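Local coordinates for protein ornithine carbamoyltransferase (Campylobacter jejuni subsp. jejuni, PDB 3TPF) that catalyses the reversible transfer of the carbamoyl group from carbamoyl phosphate to L-ornithine, giving L-citrulline and phosphate in arginine biosynthesis, at residues D216-D221 / A256-C261; G131-I136 / N160-T165. All blocks are in the same frame, centred on the assembly; numbering follows the deposited sequence.

In the fold
Both contacts are buried and adjoin each other: a strand pair inside the five-stranded sheet, and two helices over one of its faces. Interaction 1 pairs strand 217-220 with strand 257-260, the edge of this parallel sheet, and is held mainly by backbone hydrogen bonds. Interaction 2 sets helix 126-138 against helix 157-169 over the face bearing Val-217, Ile-219 and Leu-259; with the helix axes well apart, side chains do the bridging, and one indole N-H to a carboxylate is the polar link. The two meet where Val-217 packs on Ile-136 and Leu-259 on Asp-132. Predicted substrate-binding residues end both segments of interaction 1, whereas Asp-132 of interaction 2 lies next to Gln-128, predicted to bind carbamoyl phosphate.

Interaction 1: D216-D221 / A256-C261; sequences DVVITD and AILLHC
Asp-216 opens the pairing: its carbonyl O accepts from Ile-257 N at 3.2 Å, with the donor above the carbonyl plane, while its carboxylate turns to Asn-253. Val-217 sits beside Ile-257, the two side chains pointing the same way, and its CG1, anti to the backbone N (chi1 -173°), also meets Leu-259 CD1 at 4.1 Å. Val-218 uses both backbone polar atoms: its N donates to Ile-257 O at 2.9 Å, and its O receives Leu-259 N at 2.7 Å. Both bonds are almost straight, and by reaching the residues flanking its partner Leu-258, Val-218 makes the parallel-strand pattern. On the opposite sheet face from Val-217, Val-218 CG1 touches Leu-258 CD1 at 4.0 Å. Ile-219 then lies alongside Leu-259, CG1 against CB, on the face covered by helix 126-138. Thr-220 N closes the series on Leu-259 O at 3.0 Å; its CG2 approaches His-260 CD2 while OG1 bonds to Ile-152 O. The imidazole, tied to Glu-269 through NE2 and to Leu-262 N through ND1, has Asp-221 CA over one face, a CH-pi contact 4.3 Å from the ring centroid. At the carboxyl ends of these two strands of the Rossmann-like sheet, Asp-221, predicted to bind ornithine, has OD1 beside SG of Cys-261, predicted to bind carbamoyl phosphate, consistent with the two substrates meeting there.

Interaction 2: G131-I136 / N160-T165; sequences GDLFTI and NSWLIT
Trp-162 reaches across from helix 157-169 to Asp-132, Leu-133 and Ile-136 on helix 126-138, and carries most of this contact. Its indole NE1 donates to Asp-132 OD2 at 3.3 Å, a long but nearly straight bond (174° at the hydrogen). The acceptor sits at the ring edge, in the indole plane, and offers its anti lone pair, the one turned away from OD1. Carboxylate and indole are nearly coplanar, and Asp-132 CB also rests by CZ2 at 3.5 Å. The other oxygen, OD1, has a weak hydrogen bond from Gln-128, predicted to bind carbamoyl phosphate, and lies close to the carboxylate of Glu-285; that crowding of acidic groups might raise the affinity of one of them for a proton. At the far end of the indole, CH2 is met obliquely by two methyls, Leu-133 CD1 at 3.5 Å and Ile-136 CD1 at 3.7 Å.

The axes of segments 131-136 and 160-165 pass 12.3 Å apart at 56°, so side chains, chiefly the indole, bridge the gap. Helix 126-138 follows the strands of the carbamoyl phosphate binding domain and helix 157-169 follows the first strand of the five-stranded sheet; the two pack together over one face of that Rossmann-like sheet, with helix 13-28 also lying against Leu-133.

One turn after Trp-162, Thr-165 points its CB toward the other helix, and chi1 -57° sets OG1 beside the backbone N and CG2 anti to it. CG2 meets Leu-133 CD2 tip to tip at 3.9 Å. The other branch, OG1, donates to Ser-161 O at 2.7 Å; that carbonyl also accepts Thr-165 N, from the opposite face of its plane.

Interaction 1: D216-D221 / A256-C261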
ATOM      1  N   ASP B 216      40.580  -6.289   0.258  1.00 54.34           N
ATOM      2  CA  ASP B 216      39.754  -7.286   1.008  1.00 53.38           C
ATOM      3  C   ASP B 216      38.280  -7.245   0.722  1.00 50.01           C
ATOM      4  O   ASP B 216      37.533  -8.047   1.203  1.00 48.72           O
ATOM      5  CB  ASP B 216      39.845  -7.072   2.497  1.00 54.22           C
ATOM      6  CG  ASP B 216      41.242  -7.106   3.003  1.00 57.91           C
ATOM      7  OD1 ASP B 216      42.050  -7.939   2.544  1.00 60.91           O
ATOM      8  OD2 ASP B 216      41.512  -6.299   3.902  1.00 59.02           O
ATOM      9  N   VAL B 217      37.865  -6.237  -0.009  1.00 49.39           N
ATOM     10  CA  VAL B 217      36.453  -5.985  -0.273  1.00 47.25           C
ATOM     11  C   VAL B 217      36.314  -5.539  -1.727  1.00 47.95           C
ATOM     12  O   VAL B 217      36.920  -4.543  -2.133  1.00 48.28           O
ATOM     13  CB  VAL B 217      35.858  -4.931   0.712  1.00 45.38           C
ATOM     14  CG1 VAL B 217      34.357  -4.801   0.547  1.00 42.58           C
ATOM     15  CG2 VAL B 217      36.159  -5.305   2.159  1.00 45.69           C
ATOM     16  N   VAL B 218      35.567  -6.331  -2.512  1.00 47.94           N
ATOM     17  CA  VAL B 218      35.312  -5.989  -3.910  1.00 49.01           C
ATOM     18  C   VAL B 218      33.863  -5.683  -4.088  1.00 48.15           C
ATOM     19  O   VAL B 218      32.982  -6.435  -3.684  1.00 47.56           O
ATOM     20  CB  VAL B 218      35.669  -7.115  -4.891  1.00 50.64           C
ATOM     21  CG1 VAL B 218      35.366  -6.718  -6.330  1.00 50.97           C
ATOM     22  CG2 VAL B 218      37.116  -7.567  -4.753  1.00 52.39           C
ATOM     23  N   ILE B 219      33.607  -4.515  -4.641  1.00 49.61           N
ATOM     24  CA  ILE B 219      32.236  -4.039  -4.781  1.00 48.71           C
ATOM     25  C   ILE B 219      31.932  -3.795  -6.217  1.00 51.51           C
ATOM     26  O   ILE B 219      32.702  -3.127  -6.906  1.00 53.67           O
ATOM     27  CB  ILE B 219      32.039  -2.707  -4.061  1.00 47.97           C
ATOM     28  CG1 ILE B 219      32.438  -2.866  -2.564  1.00 47.65           C
ATOM     29  CG2 ILE B 219      30.634  -2.210  -4.320  1.00 45.21           C
ATOM     30  CD1 ILE B 219      32.132  -1.658  -1.719  1.00 46.46           C
ATOM     31  N   THR B 220      30.796  -4.293  -6.668  1.00 52.18           N
ATOM     32  CA  THR B 220      30.411  -4.037  -8.025  1.00 54.91           C
ATOM     33  C   THR B 220      28.951  -3.751  -8.086  1.00 56.02           C
ATOM     34  O   THR B 220      28.231  -3.872  -7.102  1.00 55.08           O
ATOM     35  CB  THR B 220      30.767  -5.196  -8.942  1.00 57.58           C
ATOM     36  OG1 THR B 220      30.699  -4.762 -10.298  1.00 60.88           O
ATOM     37  CG2 THR B 220      29.856  -6.332  -8.741  1.00 55.75           C
ATOM     38  N   ASP B 221      28.507  -3.339  -9.255  1.00 61.17           N
ATOM     39  CA  ASP B 221      27.108  -2.946  -9.454  1.00 65.69           C
ATOM     40  C   ASP B 221      26.720  -3.046 -10.916  1.00 70.40           C
ATOM     41  O   ASP B 221      27.582  -3.096 -11.816  1.00 78.75           O
ATOM     42  CB  ASP B 221      26.909  -1.507  -8.975  1.00 70.32           C
ATOM     43  CG  ASP B 221      25.422  -1.096  -8.851  1.00 74.52           C
ATOM     44  OD1 ASP B 221      24.497  -1.962  -8.897  1.00 79.08           O
ATOM     45  OD2 ASP B 221      25.190   0.123  -8.692  1.00 74.90           O
ATOM     46  N   ALA B 256      38.742 -12.470   0.371  1.00 56.23           N
ATOM     47  CA  ALA B 256      38.093 -11.165   0.092  1.00 53.67           C
ATOM     48  C   ALA B 256      36.626 -11.399  -0.207  1.00 51.25           C
ATOM     49  O   ALA B 256      36.297 -12.400  -0.861  1.00 52.56           O
ATOM     50  CB  ALA B 256      38.770 -10.457  -1.088  1.00 54.36           C
ATOM     51  N   ILE B 257      35.769 -10.531   0.308  1.00 48.36           N
ATOM     52  CA  ILE B 257      34.320 -10.623   0.104  1.00 45.88           C
ATOM     53  C   ILE B 257      33.876  -9.804  -1.085  1.00 45.35           C
ATOM     54  O   ILE B 257      34.512  -8.786  -1.426  1.00 46.96           O
ATOM     55  CB  ILE B 257      33.487 -10.182   1.313  1.00 43.69           C
ATOM     56  CG1 ILE B 257      33.785  -8.744   1.703  1.00 43.11           C
ATOM     57  CG2 ILE B 257      33.759 -11.054   2.497  1.00 44.26           C
ATOM     58  CD1 ILE B 257      32.809  -8.228   2.754  1.00 41.38           C
ATOM     59  N   LEU B 258      32.831 -10.279  -1.759  1.00 44.20           N
ATOM     60  CA  LEU B 258      32.261  -9.602  -2.925  1.00 43.64           C
ATOM     61  C   LEU B 258      30.908  -8.985  -2.513  1.00 41.80           C
ATOM     62  O   LEU B 258      30.031  -9.676  -2.038  1.00 41.53           O
ATOM     63  CB  LEU B 258      32.054 -10.573  -4.086  1.00 44.58           C
ATOM     64  CG  LEU B 258      31.252 -10.024  -5.292  1.00 44.23           C
ATOM     65  CD1 LEU B 258      32.017  -8.879  -5.919  1.00 45.08           C
ATOM     66  CD2 LEU B 258      30.927 -11.140  -6.254  1.00 45.09           C
ATOM     67  N   LEU B 259      30.759  -7.700  -2.692  1.00 41.58           N
ATOM     68  CA  LEU B 259      29.521  -7.012  -2.385  1.00 40.74           C
ATOM     69  C   LEU B 259      28.851  -6.511  -3.668  1.00 41.94           C
ATOM     70  O   LEU B 259      29.536  -6.133  -4.608  1.00 44.61           O
ATOM     71  CB  LEU B 259      29.748  -5.805  -1.487  1.00 40.27           C
ATOM     72  CG  LEU B 259      30.183  -6.044  -0.056  1.00 40.49           C
ATOM     73  CD1 LEU B 259      30.291  -4.724   0.649  1.00 38.74           C
ATOM     74  CD2 LEU B 259      29.144  -7.000   0.633  1.00 39.73           C
ATOM     75  N   HIS B 260      27.529  -6.623  -3.712  1.00 41.96           N
ATOM     76  CA  HIS B 260      26.686  -6.187  -4.805  1.00 44.19           C
ATOM     77  C   HIS B 260      25.369  -5.720  -4.217  1.00 44.40           C
ATOM     78  O   HIS B 260      24.777  -6.416  -3.425  1.00 46.32           O
ATOM     79  CB  HIS B 260      26.400  -7.342  -5.747  1.00 45.75           C
ATOM     80  CG  HIS B 260      25.839  -6.924  -7.075  1.00 47.81           C
ATOM     81  ND1 HIS B 260      24.744  -6.096  -7.202  1.00 47.98           N
ATOM     82  CD2 HIS B 260      26.203  -7.262  -8.343  1.00 50.07           C
ATOM     83  CE1 HIS B 260      24.484  -5.924  -8.490  1.00 49.18           C
ATOM     84  NE2 HIS B 260      25.346  -6.628  -9.203  1.00 49.91           N
ATOM     85  N   CYS B 261      24.897  -4.544  -4.606  1.00 48.03           N
ATOM     86  CA  CYS B 261      23.673  -3.952  -3.978  1.00 47.71           C
ATOM     87  C   CYS B 261      22.425  -4.600  -4.491  1.00 46.90           C
ATOM     88  O   CYS B 261      21.411  -4.594  -3.819  1.00 49.03           O
ATOM     89  CB  CYS B 261      23.530  -2.444  -4.154  1.00 49.53           C
ATOM     90  SG  CYS B 261      23.573  -1.925  -5.893  1.00 70.24           S
TER

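Interaction 2: G131-I136 / N160-T165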
ATOM      1  N   GLY B 131      24.915   0.284   4.609  1.00 34.02           N
ATOM      2  CA  GLY B 131      24.684  -1.179   4.793  1.00 34.64           C
ATOM      3  C   GLY B 131      25.854  -2.072   4.377  1.00 36.32           C
ATOM      4  O   GLY B 131      26.224  -3.029   5.040  1.00 37.21           O
ATOM      5  N   ASP B 132      26.478  -1.656   3.294  1.00 37.78           N
ATOM      6  CA  ASP B 132      27.734  -2.220   2.848  1.00 38.92           C
ATOM      7  C   ASP B 132      28.780  -2.125   3.968  1.00 38.80           C
ATOM      8  O   ASP B 132      29.383  -3.112   4.357  1.00 40.92           O
ATOM      9  CB  ASP B 132      28.222  -1.500   1.578  1.00 39.76           C
ATOM     10  CG  ASP B 132      27.380  -1.843   0.358  1.00 40.70           C
ATOM     11  OD1 ASP B 132      26.405  -2.648   0.486  1.00 39.86           O
ATOM     12  OD2 ASP B 132      27.753  -1.413  -0.789  1.00 44.02           O
ATOM     13  N   LEU B 133      28.918  -0.964   4.521  1.00 38.21           N
ATOM     14  CA  LEU B 133      29.846  -0.725   5.656  1.00 39.92           C
ATOM     15  C   LEU B 133      29.586  -1.645   6.818  1.00 40.37           C
ATOM     16  O   LEU B 133      30.479  -2.319   7.335  1.00 41.60           O
ATOM     17  CB  LEU B 133      29.668   0.698   6.138  1.00 39.73           C
ATOM     18  CG  LEU B 133      30.885   1.521   6.435  1.00 42.07           C
ATOM     19  CD1 LEU B 133      31.998   1.267   5.452  1.00 43.86           C
ATOM     20  CD2 LEU B 133      30.443   2.963   6.288  1.00 41.21           C
ATOM     21  N   PHE B 134      28.318  -1.720   7.196  1.00 39.76           N
ATOM     22  CA  PHE B 134      27.889  -2.580   8.329  1.00 40.03           C
ATOM     23  C   PHE B 134      28.398  -3.969   8.078  1.00 40.31           C
ATOM     24  O   PHE B 134      28.842  -4.694   9.008  1.00 41.69           O
ATOM     25  CB  PHE B 134      26.358  -2.623   8.375  1.00 39.52           C
ATOM     26  CG  PHE B 134      25.794  -3.501   9.445  1.00 40.12           C
ATOM     27  CD1 PHE B 134      25.529  -2.989  10.687  1.00 41.58           C
ATOM     28  CD2 PHE B 134      25.491  -4.804   9.206  1.00 40.30           C
ATOM     29  CE1 PHE B 134      25.035  -3.796  11.709  1.00 43.36           C
ATOM     30  CE2 PHE B 134      25.017  -5.635  10.235  1.00 42.35           C
ATOM     31  CZ  PHE B 134      24.771  -5.126  11.480  1.00 42.67           C
ATOM     32  N   THR B 135      28.291  -4.339   6.805  1.00 37.94           N
ATOM     33  CA  THR B 135      28.556  -5.723   6.394  1.00 38.56           C
ATOM     34  C   THR B 135      30.036  -6.046   6.418  1.00 40.23           C
ATOM     35  O   THR B 135      30.452  -7.089   6.870  1.00 40.29           O
ATOM     36  CB  THR B 135      27.977  -6.030   5.019  1.00 36.94           C
ATOM     37  OG1 THR B 135      26.550  -5.870   5.078  1.00 35.11           O
ATOM     38  CG2 THR B 135      28.300  -7.447   4.701  1.00 37.03           C
ATOM     39  N   ILE B 136      30.800  -5.073   5.966  1.00 41.02           N
ATOM     40  CA  ILE B 136      32.246  -5.140   6.020  1.00 43.69           C
ATOM     41  C   ILE B 136      32.742  -5.327   7.465  1.00 45.82           C
ATOM     42  O   ILE B 136      33.618  -6.129   7.738  1.00 46.85           O
ATOM     43  CB  ILE B 136      32.882  -3.873   5.439  1.00 44.02           C
ATOM     44  CG1 ILE B 136      32.631  -3.808   3.925  1.00 42.87           C
ATOM     45  CG2 ILE B 136      34.362  -3.876   5.744  1.00 46.27           C
ATOM     46  CD1 ILE B 136      32.944  -2.466   3.345  1.00 42.53           C
ATOM     47  N   ASN B 160      29.861   7.232  -6.521  1.00 51.60           N
ATOM     48  CA  ASN B 160      29.951   8.500  -5.843  1.00 50.75           C
ATOM     49  C   ASN B 160      29.937   8.311  -4.316  1.00 48.20           C
ATOM     50  O   ASN B 160      30.765   8.835  -3.590  1.00 48.22           O
ATOM     51  CB  ASN B 160      28.756   9.355  -6.179  1.00 50.40           C
ATOM     52  CG  ASN B 160      28.737   9.813  -7.577  1.00 52.91           C
ATOM     53  OD1 ASN B 160      29.769  10.055  -8.200  1.00 56.73           O
ATOM     54  ND2 ASN B 160      27.538  10.037  -8.064  1.00 53.13           N
ATOM     55  N   SER B 161      28.962   7.576  -3.850  1.00 44.92           N
ATOM     56  CA  SER B 161      28.789   7.430  -2.440  1.00 43.78           C
ATOM     57  C   SER B 161      29.902   6.597  -1.835  1.00 44.57           C
ATOM     58  O   SER B 161      30.348   6.883  -0.699  1.00 43.98           O
ATOM     59  CB  SER B 161      27.453   6.805  -2.134  1.00 43.35           C
ATOM     60  OG  SER B 161      26.406   7.685  -2.474  1.00 43.90           O
ATOM     61  N   TRP B 162      30.418   5.602  -2.580  1.00 44.65           N
ATOM     62  CA  TRP B 162      31.640   4.890  -2.068  1.00 44.70           C
ATOM     63  C   TRP B 162      32.860   5.795  -2.048  1.00 45.28           C
ATOM     64  O   TRP B 162      33.661   5.766  -1.118  1.00 45.08           O
ATOM     65  CB  TRP B 162      31.923   3.558  -2.749  1.00 45.16           C
ATOM     66  CG  TRP B 162      31.422   2.402  -1.866  1.00 43.81           C
ATOM     67  CD1 TRP B 162      30.420   1.583  -2.160  1.00 43.36           C
ATOM     68  CD2 TRP B 162      31.842   2.048  -0.526  1.00 42.93           C
ATOM     69  NE1 TRP B 162      30.167   0.745  -1.093  1.00 42.20           N
ATOM     70  CE2 TRP B 162      31.045   1.001  -0.100  1.00 41.71           C
ATOM     71  CE3 TRP B 162      32.802   2.529   0.327  1.00 44.66           C
ATOM     72  CZ2 TRP B 162      31.173   0.389   1.117  1.00 41.88           C
ATOM     73  CZ3 TRP B 162      32.945   1.922   1.556  1.00 44.82           C
ATOM     74  CH2 TRP B 162      32.110   0.869   1.947  1.00 43.50           C
ATOM     75  N   LEU B 163      32.951   6.627  -3.053  1.00 45.89           N
ATOM     76  CA  LEU B 163      34.132   7.480  -3.170  1.00 48.94           C
ATOM     77  C   LEU B 163      34.183   8.388  -1.957  1.00 48.54           C
ATOM     78  O   LEU B 163      35.176   8.439  -1.231  1.00 49.76           O
ATOM     79  CB  LEU B 163      34.131   8.303  -4.479  1.00 50.69           C
ATOM     80  CG  LEU B 163      35.128   9.438  -4.655  1.00 53.08           C
ATOM     81  CD1 LEU B 163      36.534   8.904  -4.410  1.00 54.73           C
ATOM     82  CD2 LEU B 163      34.992  10.099  -6.031  1.00 55.07           C
ATOM     83  N   ILE B 164      33.047   9.019  -1.731  1.00 46.90           N
ATOM     84  CA  ILE B 164      32.820   9.940  -0.618  1.00 46.20           C
ATOM     85  C   ILE B 164      33.038   9.331   0.730  1.00 44.63           C
ATOM     86  O   ILE B 164      33.689   9.917   1.581  1.00 45.90           O
ATOM     87  CB  ILE B 164      31.346  10.365  -0.613  1.00 44.90           C
ATOM     88  CG1 ILE B 164      31.166  11.474  -1.625  1.00 47.10           C
ATOM     89  CG2 ILE B 164      30.791  10.717   0.774  1.00 43.26           C
ATOM     90  CD1 ILE B 164      29.695  11.659  -1.968  1.00 46.87           C
ATOM     91  N   THR B 165      32.411   8.192   0.943  1.00 42.22           N
ATOM     92  CA  THR B 165      32.446   7.543   2.252  1.00 41.07           C
ATOM     93  C   THR B 165      33.869   7.070   2.555  1.00 42.82           C
ATOM     94  O   THR B 165      34.346   7.170   3.690  1.00 43.63           O
ATOM     95  CB  THR B 165      31.550   6.316   2.307  1.00 38.84           C
ATOM     96  OG1 THR B 165      30.239   6.699   1.966  1.00 36.66           O
ATOM     97  CG2 THR B 165      31.577   5.684   3.679  1.00 38.36           C
TER